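Aldehyde dehydrogenase family protein (Pseudomonas syringae pv. tomato, PDB 5IUV) is an NAD-dependent aldehyde dehydrogenase that probably oxidises indole-3-acetaldehyde to the auxin indole-3-acetic acid, a product linked to virulence of this plant pathogen. Local coordinates at residues I164-F169 and V241-T246; V188-S193 and L217-G222; V158-A163 and D236-V241; R126-S131 and M173-L178. All blocks are in the same frame, centred on the assembly; numbering follows the deposited sequence.

Contact 1: residues I164-F169 and V241-T246. With NAD (nicotinamide-adenine-dinucleotide), chain C.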
# COMPACT_ATOMS: atom_id res chain seq x y z
N ILE A 164 -21.44 9.72 -18.10
CA ILE A 164 -21.78 9.94 -19.49
C ILE A 164 -20.88 9.06 -20.35
O ILE A 164 -19.65 9.20 -20.31
CB ILE A 164 -21.63 11.43 -19.88
CG1 ILE A 164 -22.54 12.31 -19.01
CG2 ILE A 164 -21.96 11.65 -21.34
CD1 ILE A 164 -22.26 13.79 -19.14
N VAL A 165 -21.48 8.16 -21.11
CA VAL A 165 -20.72 7.12 -21.82
C VAL A 165 -21.03 7.10 -23.32
O VAL A 165 -22.06 7.63 -23.75
CB VAL A 165 -21.00 5.73 -21.19
CG1 VAL A 165 -20.48 5.70 -19.75
CG2 VAL A 165 -22.49 5.40 -21.24
N PRO A 166 -20.13 6.51 -24.13
CA PRO A 166 -20.27 6.54 -25.59
C PRO A 166 -20.93 5.28 -26.14
O PRO A 166 -21.40 4.43 -25.39
CB PRO A 166 -18.82 6.63 -26.06
CG PRO A 166 -18.10 5.75 -25.07
CD PRO A 166 -18.82 5.94 -23.74
N TRP A 167 -20.91 5.16 -27.47
CA TRP A 167 -21.67 4.10 -28.14
C TRP A 167 -20.83 2.92 -28.62
O TRP A 167 -21.40 1.93 -29.10
CB TRP A 167 -22.43 4.70 -29.33
CG TRP A 167 -21.54 5.50 -30.25
CD1 TRP A 167 -21.40 6.86 -30.28
CD2 TRP A 167 -20.66 4.98 -31.26
NE1 TRP A 167 -20.50 7.22 -31.25
CE2 TRP A 167 -20.03 6.09 -31.86
CE3 TRP A 167 -20.35 3.70 -31.71
CZ2 TRP A 167 -19.10 5.95 -32.89
CZ3 TRP A 167 -19.42 3.56 -32.72
CH2 TRP A 167 -18.81 4.68 -33.31
N ASN A 168 -19.50 2.98 -28.52
CA ASN A 168 -18.69 1.95 -29.17
C ASN A 168 -18.59 0.67 -28.34
O ASN A 168 -18.49 -0.42 -28.91
CB ASN A 168 -17.30 2.48 -29.50
CG ASN A 168 -16.48 2.81 -28.28
OD1 ASN A 168 -17.00 3.33 -27.28
ND2 ASN A 168 -15.18 2.52 -28.34
N PHE A 169 -18.61 0.80 -27.02
CA PHE A 169 -18.78 -0.34 -26.11
C PHE A 169 -19.82 0.03 -25.05
O PHE A 169 -19.45 0.26 -23.90
CB PHE A 169 -17.47 -0.73 -25.43
CG PHE A 169 -16.40 -1.21 -26.35
CD1 PHE A 169 -16.31 -2.55 -26.70
CD2 PHE A 169 -15.43 -0.34 -26.84
CE1 PHE A 169 -15.31 -3.01 -27.54
CE2 PHE A 169 -14.43 -0.79 -27.68
CZ PHE A 169 -14.36 -2.13 -28.03
N VAL A 241 -18.19 11.58 -14.56
CA VAL A 241 -17.19 10.79 -15.27
C VAL A 241 -17.67 10.63 -16.69
O VAL A 241 -18.87 10.48 -16.94
CB VAL A 241 -16.93 9.43 -14.61
CG1 VAL A 241 -16.33 9.65 -13.23
CG2 VAL A 241 -18.23 8.59 -14.51
N PHE A 242 -16.73 10.67 -17.63
CA PHE A 242 -17.04 10.79 -19.04
C PHE A 242 -16.13 9.93 -19.88
O PHE A 242 -14.94 9.84 -19.63
CB PHE A 242 -16.92 12.26 -19.47
CG PHE A 242 -17.05 12.48 -20.96
CD1 PHE A 242 -15.92 12.59 -21.76
CD2 PHE A 242 -18.29 12.63 -21.55
CE1 PHE A 242 -16.03 12.81 -23.13
CE2 PHE A 242 -18.41 12.85 -22.92
CZ PHE A 242 -17.28 12.94 -23.71
N THR A 243 -16.72 9.30 -20.89
CA THR A 243 -15.94 8.65 -21.94
C THR A 243 -16.53 9.08 -23.28
O THR A 243 -17.73 8.93 -23.53
CB THR A 243 -15.96 7.12 -21.80
OG1 THR A 243 -15.26 6.74 -20.62
CG2 THR A 243 -15.28 6.49 -22.97
N GLY A 244 -15.69 9.64 -24.14
CA GLY A 244 -16.15 10.17 -25.41
C GLY A 244 -15.06 10.94 -26.12
O GLY A 244 -13.87 10.67 -25.93
N SER A 245 -15.46 11.89 -26.96
CA SER A 245 -14.51 12.68 -27.72
C SER A 245 -13.78 13.70 -26.85
O SER A 245 -14.27 14.10 -25.78
CB SER A 245 -15.22 13.41 -28.88
OG SER A 245 -16.07 14.45 -28.41
N THR A 246 -12.61 14.11 -27.31
CA THR A 246 -11.83 15.12 -26.62
C THR A 246 -12.57 16.45 -26.61
O THR A 246 -12.54 17.17 -25.62
CB THR A 246 -10.45 15.28 -27.28
OG1 THR A 246 -9.68 14.08 -27.06
CG2 THR A 246 -9.70 16.46 -26.67
PA NAD C . -19.07 12.16 -27.86
O1A NAD C . -18.02 13.02 -27.27
O2A NAD C . -19.77 12.76 -29.06
O5B NAD C . -20.14 11.78 -26.77
C5B NAD C . -19.93 10.87 -25.67
C4B NAD C . -21.12 11.00 -24.75
O4B NAD C . -21.25 12.38 -24.35
C3B NAD C . -22.49 10.60 -25.31
O3B NAD C . -23.29 9.98 -24.30
C2B NAD C . -23.10 11.93 -25.74
O2B NAD C . -24.52 11.91 -25.76
C1B NAD C . -22.55 12.85 -24.65
N9A NAD C . -22.46 14.27 -24.97
C8A NAD C . -22.35 14.85 -26.21
N7A NAD C . -22.39 16.16 -26.19
C5A NAD C . -22.50 16.47 -24.84
C6A NAD C . -22.54 17.70 -24.15
N6A NAD C . -22.53 18.90 -24.75
N1A NAD C . -22.60 17.66 -22.80
C2A NAD C . -22.64 16.47 -22.19
N3A NAD C . -22.63 15.25 -22.74
C4A NAD C . -22.55 15.32 -24.08
O3 NAD C . -18.41 10.77 -28.32
PN NAD C . -18.97 9.46 -29.06
O1N NAD C . -19.09 9.81 -30.49
O2N NAD C . -20.16 8.97 -28.33
O5D NAD C . -17.81 8.39 -28.80
C5D NAD C . -16.61 8.34 -29.61
C4D NAD C . -15.48 8.94 -28.81
O4D NAD C . -15.31 8.19 -27.59
C3D NAD C . -14.12 8.91 -29.49
O3D NAD C . -13.48 10.17 -29.36
C2D NAD C . -13.40 7.80 -28.71
O2D NAD C . -11.98 7.90 -28.65
C1D NAD C . -13.97 7.98 -27.29
N1N NAD C . -13.81 6.70 -26.48
C2N NAD C . -12.88 6.78 -25.41
C3N NAD C . -12.71 5.68 -24.57
C7N NAD C . -11.69 5.67 -23.46
O7N NAD C . -10.84 6.59 -23.39
N7N NAD C . -11.66 4.63 -22.67
C4N NAD C . -13.44 4.52 -24.83
C5N NAD C . -14.31 4.46 -25.90
C6N NAD C . -14.49 5.56 -26.72

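Contact 2: residues V188-S193 and L217-G222. With NAD (nicotinamide-adenine-dinucleotide), chain C.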
# COMPACT_ATOMS: atom_id res chain seq x y z
N VAL A 188 -25.65 6.80 -8.76
CA VAL A 188 -25.19 7.11 -10.10
C VAL A 188 -26.36 7.44 -11.03
O VAL A 188 -27.37 6.73 -11.04
CB VAL A 188 -24.39 5.93 -10.70
CG1 VAL A 188 -23.95 6.23 -12.15
CG2 VAL A 188 -23.19 5.63 -9.83
N VAL A 189 -26.22 8.53 -11.78
CA VAL A 189 -27.11 8.82 -12.89
C VAL A 189 -26.35 8.56 -14.18
O VAL A 189 -25.42 9.29 -14.53
CB VAL A 189 -27.64 10.27 -12.87
CG1 VAL A 189 -28.60 10.50 -14.04
CG2 VAL A 189 -28.32 10.57 -11.53
N LEU A 190 -26.76 7.50 -14.87
CA LEU A 190 -26.12 7.05 -16.10
C LEU A 190 -26.81 7.64 -17.32
O LEU A 190 -28.03 7.56 -17.45
CB LEU A 190 -26.14 5.52 -16.15
CG LEU A 190 -25.58 4.83 -17.39
CD1 LEU A 190 -24.10 5.14 -17.57
CD2 LEU A 190 -25.80 3.33 -17.26
N LYS A 191 -26.01 8.25 -18.20
CA LYS A 191 -26.52 8.85 -19.43
C LYS A 191 -25.84 8.18 -20.61
O LYS A 191 -24.75 8.57 -21.02
CB LYS A 191 -26.24 10.36 -19.45
CG LYS A 191 -27.29 11.21 -20.18
CD LYS A 191 -27.39 10.88 -21.68
CE LYS A 191 -26.15 11.28 -22.46
NZ LYS A 191 -26.28 10.97 -23.91
N PRO A 192 -26.49 7.15 -21.17
CA PRO A 192 -25.94 6.45 -22.33
C PRO A 192 -25.99 7.31 -23.59
O PRO A 192 -26.76 8.27 -23.68
CB PRO A 192 -26.86 5.23 -22.47
CG PRO A 192 -28.18 5.72 -21.96
CD PRO A 192 -27.83 6.64 -20.80
N SER A 193 -25.15 6.96 -24.55
CA SER A 193 -25.17 7.63 -25.85
C SER A 193 -26.54 7.50 -26.51
O SER A 193 -27.18 6.45 -26.45
CB SER A 193 -24.09 7.05 -26.76
OG SER A 193 -24.25 7.53 -28.08
N LEU A 217 -29.34 3.73 -8.82
CA LEU A 217 -28.97 3.75 -10.24
C LEU A 217 -30.15 4.21 -11.11
O LEU A 217 -31.13 3.47 -11.30
CB LEU A 217 -28.47 2.38 -10.68
CG LEU A 217 -28.19 2.22 -12.18
CD1 LEU A 217 -27.12 3.21 -12.65
CD2 LEU A 217 -27.80 0.79 -12.53
N ASN A 218 -30.06 5.44 -11.60
CA ASN A 218 -31.05 6.01 -12.49
C ASN A 218 -30.45 6.11 -13.88
O ASN A 218 -29.26 6.39 -14.01
CB ASN A 218 -31.51 7.39 -12.00
CG ASN A 218 -32.28 7.32 -10.69
OD1 ASN A 218 -32.96 6.34 -10.39
ND2 ASN A 218 -32.18 8.39 -9.89
N VAL A 219 -31.25 5.89 -14.91
CA VAL A 219 -30.76 5.92 -16.29
C VAL A 219 -31.55 6.91 -17.15
O VAL A 219 -32.77 6.79 -17.27
CB VAL A 219 -30.81 4.53 -16.94
CG1 VAL A 219 -30.32 4.59 -18.39
CG2 VAL A 219 -29.98 3.53 -16.13
N LEU A 220 -30.85 7.86 -17.75
CA LEU A 220 -31.51 8.89 -18.57
C LEU A 220 -31.04 8.87 -20.03
O LEU A 220 -30.03 9.47 -20.37
CB LEU A 220 -31.25 10.27 -17.98
CG LEU A 220 -31.64 10.50 -16.52
CD1 LEU A 220 -31.36 11.95 -16.10
CD2 LEU A 220 -33.11 10.14 -16.31
N PRO A 221 -31.78 8.16 -20.89
CA PRO A 221 -31.45 8.23 -22.32
C PRO A 221 -31.80 9.61 -22.87
O PRO A 221 -32.67 10.29 -22.32
CB PRO A 221 -32.32 7.13 -22.94
CG PRO A 221 -33.46 6.96 -21.99
CD PRO A 221 -32.91 7.25 -20.62
N GLY A 222 -31.12 10.03 -23.93
CA GLY A 222 -31.34 11.34 -24.50
C GLY A 222 -30.07 11.93 -25.08
O GLY A 222 -29.01 11.32 -24.99
PA NAD C . -19.07 12.16 -27.86
O1A NAD C . -18.02 13.02 -27.27
O2A NAD C . -19.77 12.76 -29.06
O5B NAD C . -20.14 11.78 -26.77
C5B NAD C . -19.93 10.87 -25.67
C4B NAD C . -21.12 11.00 -24.75
O4B NAD C . -21.25 12.38 -24.35
C3B NAD C . -22.49 10.60 -25.31
O3B NAD C . -23.29 9.98 -24.30
C2B NAD C . -23.10 11.93 -25.74
O2B NAD C . -24.52 11.91 -25.76
C1B NAD C . -22.55 12.85 -24.65
N9A NAD C . -22.46 14.27 -24.97
C8A NAD C . -22.35 14.85 -26.21
N7A NAD C . -22.39 16.16 -26.19
C5A NAD C . -22.50 16.47 -24.84
C6A NAD C . -22.54 17.70 -24.15
N6A NAD C . -22.53 18.90 -24.75
N1A NAD C . -22.60 17.66 -22.80
C2A NAD C . -22.64 16.47 -22.19
N3A NAD C . -22.63 15.25 -22.74
C4A NAD C . -22.55 15.32 -24.08
O3 NAD C . -18.41 10.77 -28.32
PN NAD C . -18.97 9.46 -29.06
O1N NAD C . -19.09 9.81 -30.49
O2N NAD C . -20.16 8.97 -28.33
O5D NAD C . -17.81 8.39 -28.80
C5D NAD C . -16.61 8.34 -29.61
C4D NAD C . -15.48 8.94 -28.81
O4D NAD C . -15.31 8.19 -27.59
C3D NAD C . -14.12 8.91 -29.49
O3D NAD C . -13.48 10.17 -29.36
C2D NAD C . -13.40 7.80 -28.71
O2D NAD C . -11.98 7.90 -28.65
C1D NAD C . -13.97 7.98 -27.29
N1N NAD C . -13.81 6.70 -26.48
C2N NAD C . -12.88 6.78 -25.41
C3N NAD C . -12.71 5.68 -24.57
C7N NAD C . -11.69 5.67 -23.46
O7N NAD C . -10.84 6.59 -23.39
N7N NAD C . -11.66 4.63 -22.67
C4N NAD C . -13.44 4.52 -24.83
C5N NAD C . -14.31 4.46 -25.90
C6N NAD C . -14.49 5.56 -26.72
O HOH W 1 -29.25 7.88 -24.75

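Contact 3: residues V158-A163 and D236-V241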
# COMPACT_ATOMS: atom_id res chain seq x y z
N VAL A 158 -18.30 10.21 -2.85
CA VAL A 158 -18.53 11.62 -3.11
C VAL A 158 -20.01 11.99 -3.01
O VAL A 158 -20.34 13.13 -2.66
CB VAL A 158 -17.98 12.03 -4.50
CG1 VAL A 158 -16.46 11.84 -4.54
CG2 VAL A 158 -18.64 11.22 -5.61
N GLY A 159 -20.89 11.04 -3.29
CA GLY A 159 -22.32 11.30 -3.21
C GLY A 159 -23.08 10.94 -4.47
O GLY A 159 -23.47 9.80 -4.67
N VAL A 160 -23.30 11.94 -5.32
CA VAL A 160 -24.02 11.73 -6.57
C VAL A 160 -23.08 11.82 -7.77
O VAL A 160 -22.39 12.83 -7.95
CB VAL A 160 -25.16 12.75 -6.73
CG1 VAL A 160 -25.83 12.61 -8.11
CG2 VAL A 160 -26.18 12.57 -5.62
N VAL A 161 -23.05 10.76 -8.57
CA VAL A 161 -22.15 10.67 -9.71
C VAL A 161 -22.94 10.67 -11.02
O VAL A 161 -23.89 9.90 -11.17
CB VAL A 161 -21.29 9.39 -9.63
CG1 VAL A 161 -20.39 9.25 -10.85
CG2 VAL A 161 -20.47 9.37 -8.34
N ALA A 162 -22.58 11.56 -11.95
CA ALA A 162 -23.11 11.48 -13.30
C ALA A 162 -22.11 10.73 -14.19
O ALA A 162 -20.93 11.04 -14.19
CB ALA A 162 -23.41 12.88 -13.87
N ALA A 163 -22.59 9.72 -14.90
CA ALA A 163 -21.74 8.98 -15.82
C ALA A 163 -22.25 9.11 -17.24
O ALA A 163 -23.36 8.68 -17.56
CB ALA A 163 -21.67 7.52 -15.42
N ASP A 236 -26.03 19.97 -7.93
CA ASP A 236 -25.99 18.97 -6.86
C ASP A 236 -25.42 17.64 -7.33
O ASP A 236 -25.60 16.61 -6.68
CB ASP A 236 -27.39 18.78 -6.26
CG ASP A 236 -27.36 18.07 -4.90
OD1 ASP A 236 -26.50 18.42 -4.07
OD2 ASP A 236 -28.18 17.15 -4.68
N VAL A 237 -24.72 17.65 -8.46
CA VAL A 237 -23.93 16.50 -8.88
C VAL A 237 -22.50 16.72 -8.40
O VAL A 237 -21.92 17.78 -8.67
CB VAL A 237 -23.97 16.31 -10.42
CG1 VAL A 237 -22.92 15.30 -10.87
CG2 VAL A 237 -25.36 15.88 -10.88
N ASP A 238 -21.95 15.75 -7.68
CA ASP A 238 -20.63 15.92 -7.08
C ASP A 238 -19.50 15.65 -8.06
O ASP A 238 -18.45 16.28 -8.00
CB ASP A 238 -20.47 14.99 -5.86
CG ASP A 238 -21.49 15.28 -4.78
OD1 ASP A 238 -21.35 16.32 -4.11
OD2 ASP A 238 -22.44 14.48 -4.60
N THR A 239 -19.73 14.70 -8.96
CA THR A 239 -18.68 14.21 -9.85
C THR A 239 -19.30 13.83 -11.17
O THR A 239 -20.37 13.23 -11.19
CB THR A 239 -17.95 12.98 -9.23
OG1 THR A 239 -17.27 13.36 -8.03
CG2 THR A 239 -16.95 12.38 -10.21
N VAL A 240 -18.64 14.16 -12.27
CA VAL A 240 -19.05 13.61 -13.55
C VAL A 240 -17.88 12.79 -14.12
O VAL A 240 -16.73 13.23 -14.10
CB VAL A 240 -19.51 14.71 -14.54
CG1 VAL A 240 -18.42 15.75 -14.79
CG2 VAL A 240 -19.99 14.09 -15.86
N VAL A 241 -18.19 11.58 -14.56
CA VAL A 241 -17.19 10.79 -15.27
C VAL A 241 -17.67 10.63 -16.69
O VAL A 241 -18.87 10.48 -16.94
CB VAL A 241 -16.93 9.43 -14.61
CG1 VAL A 241 -16.33 9.65 -13.23
CG2 VAL A 241 -18.23 8.59 -14.51

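Contact 4: residues R126-S131 and M173-L178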
# COMPACT_ATOMS: atom_id res chain seq x y z
N ARG A 126 -17.58 -8.62 -15.73
CA ARG A 126 -16.30 -8.73 -15.05
C ARG A 126 -15.92 -7.43 -14.34
O ARG A 126 -15.35 -7.46 -13.26
CB ARG A 126 -15.22 -9.14 -16.06
CG ARG A 126 -13.86 -9.45 -15.49
CD ARG A 126 -12.89 -9.85 -16.61
NE ARG A 126 -13.43 -10.92 -17.45
CZ ARG A 126 -13.65 -10.81 -18.76
NH1 ARG A 126 -13.37 -9.67 -19.39
NH2 ARG A 126 -14.15 -11.83 -19.44
N ALA A 127 -16.25 -6.29 -14.94
CA ALA A 127 -15.96 -5.02 -14.29
C ALA A 127 -16.80 -4.85 -13.03
O ALA A 127 -16.32 -4.33 -12.03
CB ALA A 127 -16.19 -3.84 -15.25
N LEU A 128 -18.05 -5.31 -13.08
CA LEU A 128 -18.95 -5.21 -11.93
C LEU A 128 -18.53 -6.14 -10.80
O LEU A 128 -18.48 -5.74 -9.63
CB LEU A 128 -20.40 -5.51 -12.33
CG LEU A 128 -21.08 -4.57 -13.35
CD1 LEU A 128 -22.56 -4.93 -13.55
CD2 LEU A 128 -20.94 -3.12 -12.91
N SER A 129 -18.23 -7.39 -11.13
CA SER A 129 -17.90 -8.37 -10.09
C SER A 129 -16.50 -8.15 -9.53
O SER A 129 -16.29 -8.31 -8.34
CB SER A 129 -18.04 -9.80 -10.63
OG SER A 129 -17.25 -10.02 -11.78
N TRP A 130 -15.55 -7.80 -10.38
CA TRP A 130 -14.18 -7.56 -9.90
C TRP A 130 -14.19 -6.37 -8.95
O TRP A 130 -13.60 -6.43 -7.87
CB TRP A 130 -13.22 -7.32 -11.07
CG TRP A 130 -11.74 -7.30 -10.72
CD1 TRP A 130 -10.86 -8.35 -10.82
CD2 TRP A 130 -10.98 -6.18 -10.26
NE1 TRP A 130 -9.60 -7.94 -10.44
CE2 TRP A 130 -9.65 -6.62 -10.09
CE3 TRP A 130 -11.30 -4.85 -9.97
CZ2 TRP A 130 -8.63 -5.77 -9.64
CZ3 TRP A 130 -10.29 -4.01 -9.52
CH2 TRP A 130 -8.97 -4.48 -9.36
N SER A 131 -14.87 -5.31 -9.34
CA SER A 131 -15.00 -4.14 -8.48
C SER A 131 -15.67 -4.50 -7.16
O SER A 131 -15.23 -4.08 -6.10
CB SER A 131 -15.79 -3.03 -9.18
OG SER A 131 -15.10 -2.53 -10.32
N MET A 173 -18.44 -0.02 -21.27
CA MET A 173 -18.04 1.30 -20.76
C MET A 173 -18.91 1.76 -19.61
O MET A 173 -18.42 2.37 -18.66
CB MET A 173 -18.08 2.37 -21.87
CG MET A 173 -17.02 2.24 -22.95
SD MET A 173 -15.33 2.31 -22.32
CE MET A 173 -14.88 0.57 -22.39
N ALA A 174 -20.21 1.48 -19.69
CA ALA A 174 -21.10 1.79 -18.57
C ALA A 174 -20.62 1.05 -17.32
O ALA A 174 -20.55 1.63 -16.24
CB ALA A 174 -22.55 1.42 -18.90
N CYS A 175 -20.26 -0.22 -17.48
CA CYS A 175 -19.83 -1.05 -16.36
C CYS A 175 -18.46 -0.65 -15.80
O CYS A 175 -18.22 -0.79 -14.60
CB CYS A 175 -19.81 -2.52 -16.77
SG CYS A 175 -21.47 -3.22 -16.97
N TRP A 176 -17.57 -0.17 -16.67
CA TRP A 176 -16.31 0.40 -16.20
C TRP A 176 -16.54 1.54 -15.22
O TRP A 176 -15.73 1.74 -14.31
CB TRP A 176 -15.47 0.91 -17.37
CG TRP A 176 -14.71 -0.15 -18.08
CD1 TRP A 176 -14.91 -1.50 -18.02
CD2 TRP A 176 -13.60 0.04 -18.96
NE1 TRP A 176 -14.00 -2.16 -18.81
CE2 TRP A 176 -13.18 -1.23 -19.40
CE3 TRP A 176 -12.92 1.18 -19.43
CZ2 TRP A 176 -12.12 -1.41 -20.29
CZ3 TRP A 176 -11.86 1.00 -20.30
CH2 TRP A 176 -11.47 -0.28 -20.72
N LYS A 177 -17.62 2.29 -15.40
CA LYS A 177 -17.96 3.37 -14.47
C LYS A 177 -18.78 2.82 -13.31
O LYS A 177 -18.47 3.13 -12.16
CB LYS A 177 -18.76 4.50 -15.16
CG LYS A 177 -18.19 5.02 -16.49
CD LYS A 177 -16.82 5.65 -16.34
CE LYS A 177 -16.39 6.31 -17.65
NZ LYS A 177 -14.94 6.68 -17.67
N LEU A 178 -19.81 2.03 -13.60
CA LEU A 178 -20.73 1.56 -12.56
C LEU A 178 -20.05 0.69 -11.51
O LEU A 178 -20.39 0.75 -10.33
CB LEU A 178 -21.89 0.77 -13.18
CG LEU A 178 -22.89 1.52 -14.05
CD1 LEU A 178 -24.02 0.58 -14.47
CD2 LEU A 178 -23.43 2.73 -13.33

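Contact 1: residues I164-F169 and V241-T246
The carbonyl oxygen of Ile164 accepts the amide of Thr243, Ile164 O lying 3.0 Å from Thr243 N, and the CA-H of Phe242 adds no more than a supplementary C-H...O contact to the same oxygen. With the bond from Ile164 N to Val241 O, this makes a short parallel ladder at the ends of the strands, beyond which both chains turn into NAD-binding loops. Pro166 lays its ring slantwise against Thr243, its CG 3.6 Å from Thr243 CG2. Ile164 CG2 and the edge of the Phe242 ring meet at 3.8 Å (Ile164 CG2 to Phe242 CD2), and both border the adenosine ribose oxygen O4B. Phe242 CG lies anti to its backbone N (chi1 173°), which sends the ring to the side of the sheet where Ile164 also projects.

The cofactor is held from both loops. O1A of its adenosine-side phosphate takes two bonds from one residue, Ser245 N at 2.8 Å and Ser245 OG at 2.7 Å, while the ribose hydroxyl O3B donates to Val165 O at 2.7 Å. Trp167 NE1 reaches O1N of the other phosphate through a weak bond. Thr243 CG2 lies against the nicotinamide ring near C3N and C4N, and Asn168 meets the ring near C5N.

Around this site, Lys177 of helix 170-183 bonds to the Thr243 hydroxyl, strand 263-267 flanks strand 239-243 with Glu267, the predicted active-site residue, beside Thr243, and Ser245 is the N-cap of helix 246-258, on which Phe242 rests.

Contact 2: residues V188-S193 and L217-G222
The methylenes CG and CD of Lys191 lie over the carbonyl oxygen of Leu220, with Lys191 CG 3.3 Å from Leu220 O. The lysine bends at chi2 (-63°) and chi3 (-68°), a double turn that draws the chain across this carbonyl before the ammonium swings to the ribose of NAD. Leu220 turns its own side chain the other way along the strand, so that its CD1 slants across Val189 at 3.7 Å from Val189 CG1. On the face holding Val188, Leu190, Leu217 and Val219, the aliphatic contacts are looser. The Pro192 ring extends the row, its CD set against Val219 CG1 and its CG turned to Pro221.

Along the backbone, Asn218 N to Val188 O, Leu190 N to Asn218 O and Leu220 N to Leu190 O form a regular parallel ladder. Where the strands end, a water accepts from Gly222 N and donates to Pro192 O, tying the two loops together. Helices 198-210 and 224-232 cover side chains of the pair.

Lys191 NZ bonds to Gly222 O (3.0 Å), Pro192 O (2.8 Å), NAD O2B (2.7 Å) and NAD O3B (3.2 Å). It approaches Pro192 O from above the carbonyl plane, 43° out of it, whereas at Gly222 O the tilt is smaller. Four acceptors share three N-H groups, and Glu194 adds a long, weak ion pair; together these should favour the charged ammonium and fix its direction. While the buried Leu220 O has no polar partner in the model, the ammonium beside it holds the adenosine ribose through both O2B and O3B.

Contact 3: residues V158-A163 and D236-V241
Strands 160-163 and 239-241 run parallel, their axes 4.7 Å apart and inclined by 24°, with Ala162 N bonding to Thr239 O and Val241 N to Ala162 O. Ahead of this ladder, the carboxylate of Asp238 takes over from the backbone: its OD2 accepts the amide of Val160 at 2.8 Å, almost straight (175°), through the anti lone pair. In return Asp238 N bonds to Val160 O at 3.0 Å, so Asp238 and Val160 are bonded in both directions at the start of the strand pair. With CG beside the backbone N (chi1 -61°), the aspartate leans toward the Val158-Gly159 turn. The Val158 and Thr239 side chains cross at about a right angle, Val158 CG2 3.5 Å from Thr239 OG1.

The rest is small and aliphatic. Ala162 CB touches Val237 CG1 (3.9 Å) and, to another side, Val240 CG2, while on the opposite face Ala163 CB meets Val241 CG2 at 3.7 Å.

Arg67 of helix 56-72 forms salt bridges with both Asp238 and Asp236, and that helix also packs on Val160 and Val237. The pair lies centrally in its sheet, strand 187-191 bonding to the other edge of strand 149-164 and strand 263-267 lying beyond strand 239-243.

Contact 4: residues R126-S131 and M173-L178
Ala127 CB fits into the angle between the backbone carbonyl of Cys175, 3.7 Å from Cys175 O, and the indole of Trp176, 3.8 Å from Trp176 CD1. Next to it Leu128 leans over the cysteine: with CG anti to its carbonyl carbon (chi1 -63°), Leu128 CG sits 3.9 Å from Cys175 SG, and the CD2 branch reaches Leu178 CB at 4.0 Å, the two leucines lying side by side and pointing the same way. The axes of segments 126-131 and 173-178 approach to 8.1 Å at 13°, consistent with the small Ala127 side chain at the nearest point.

Ser131 OG donates to Ala127 O at 2.8 Å, an oxygen that also accepts Ser131 N. Met173 CE lies over one face of the Trp176 indole, 3.5 Å above the plane and displaced toward the rim, and Phe467 meets the same ring edge-to-face. Farther out, Phe90 and Leu94 of helix 80-96 close over Leu128, and Leu178 packs on Val188 of strand 187-191.

Helix 170-183 is the connecting helix of a beta-alpha-beta crossover between strands 149-164 and 187-191, as in the Rossmann-like NAD-binding domain of aldehyde dehydrogenases, and helix 113-134 forms a second layer outside it.

In the fold
Contacts 1, 2 and 3 belong to one sheet, in which strand 149-164 lies between strands 187-191 and 239-243. Contact 3 continues directly into contact 1 through Val241, their centres about 16 Å apart, so one strand pair runs from the Asp238-Val160 bonds to the cofactor. Contact 2, centred about 12 Å from each of these, is joined to contact 3 by a probable bond from Lys191 N to Ala163 O (2.8 Å). Contacts 1 and 2 both bind NAD, holding its phosphates and ribose hydroxyls. Contact 4 packs against the sheet through Lys177 and Leu178, and its Trp176 comes within about 6 Å of Cys302, a residue seen binding indol-3-ylacetate, between nearest side-chain atoms.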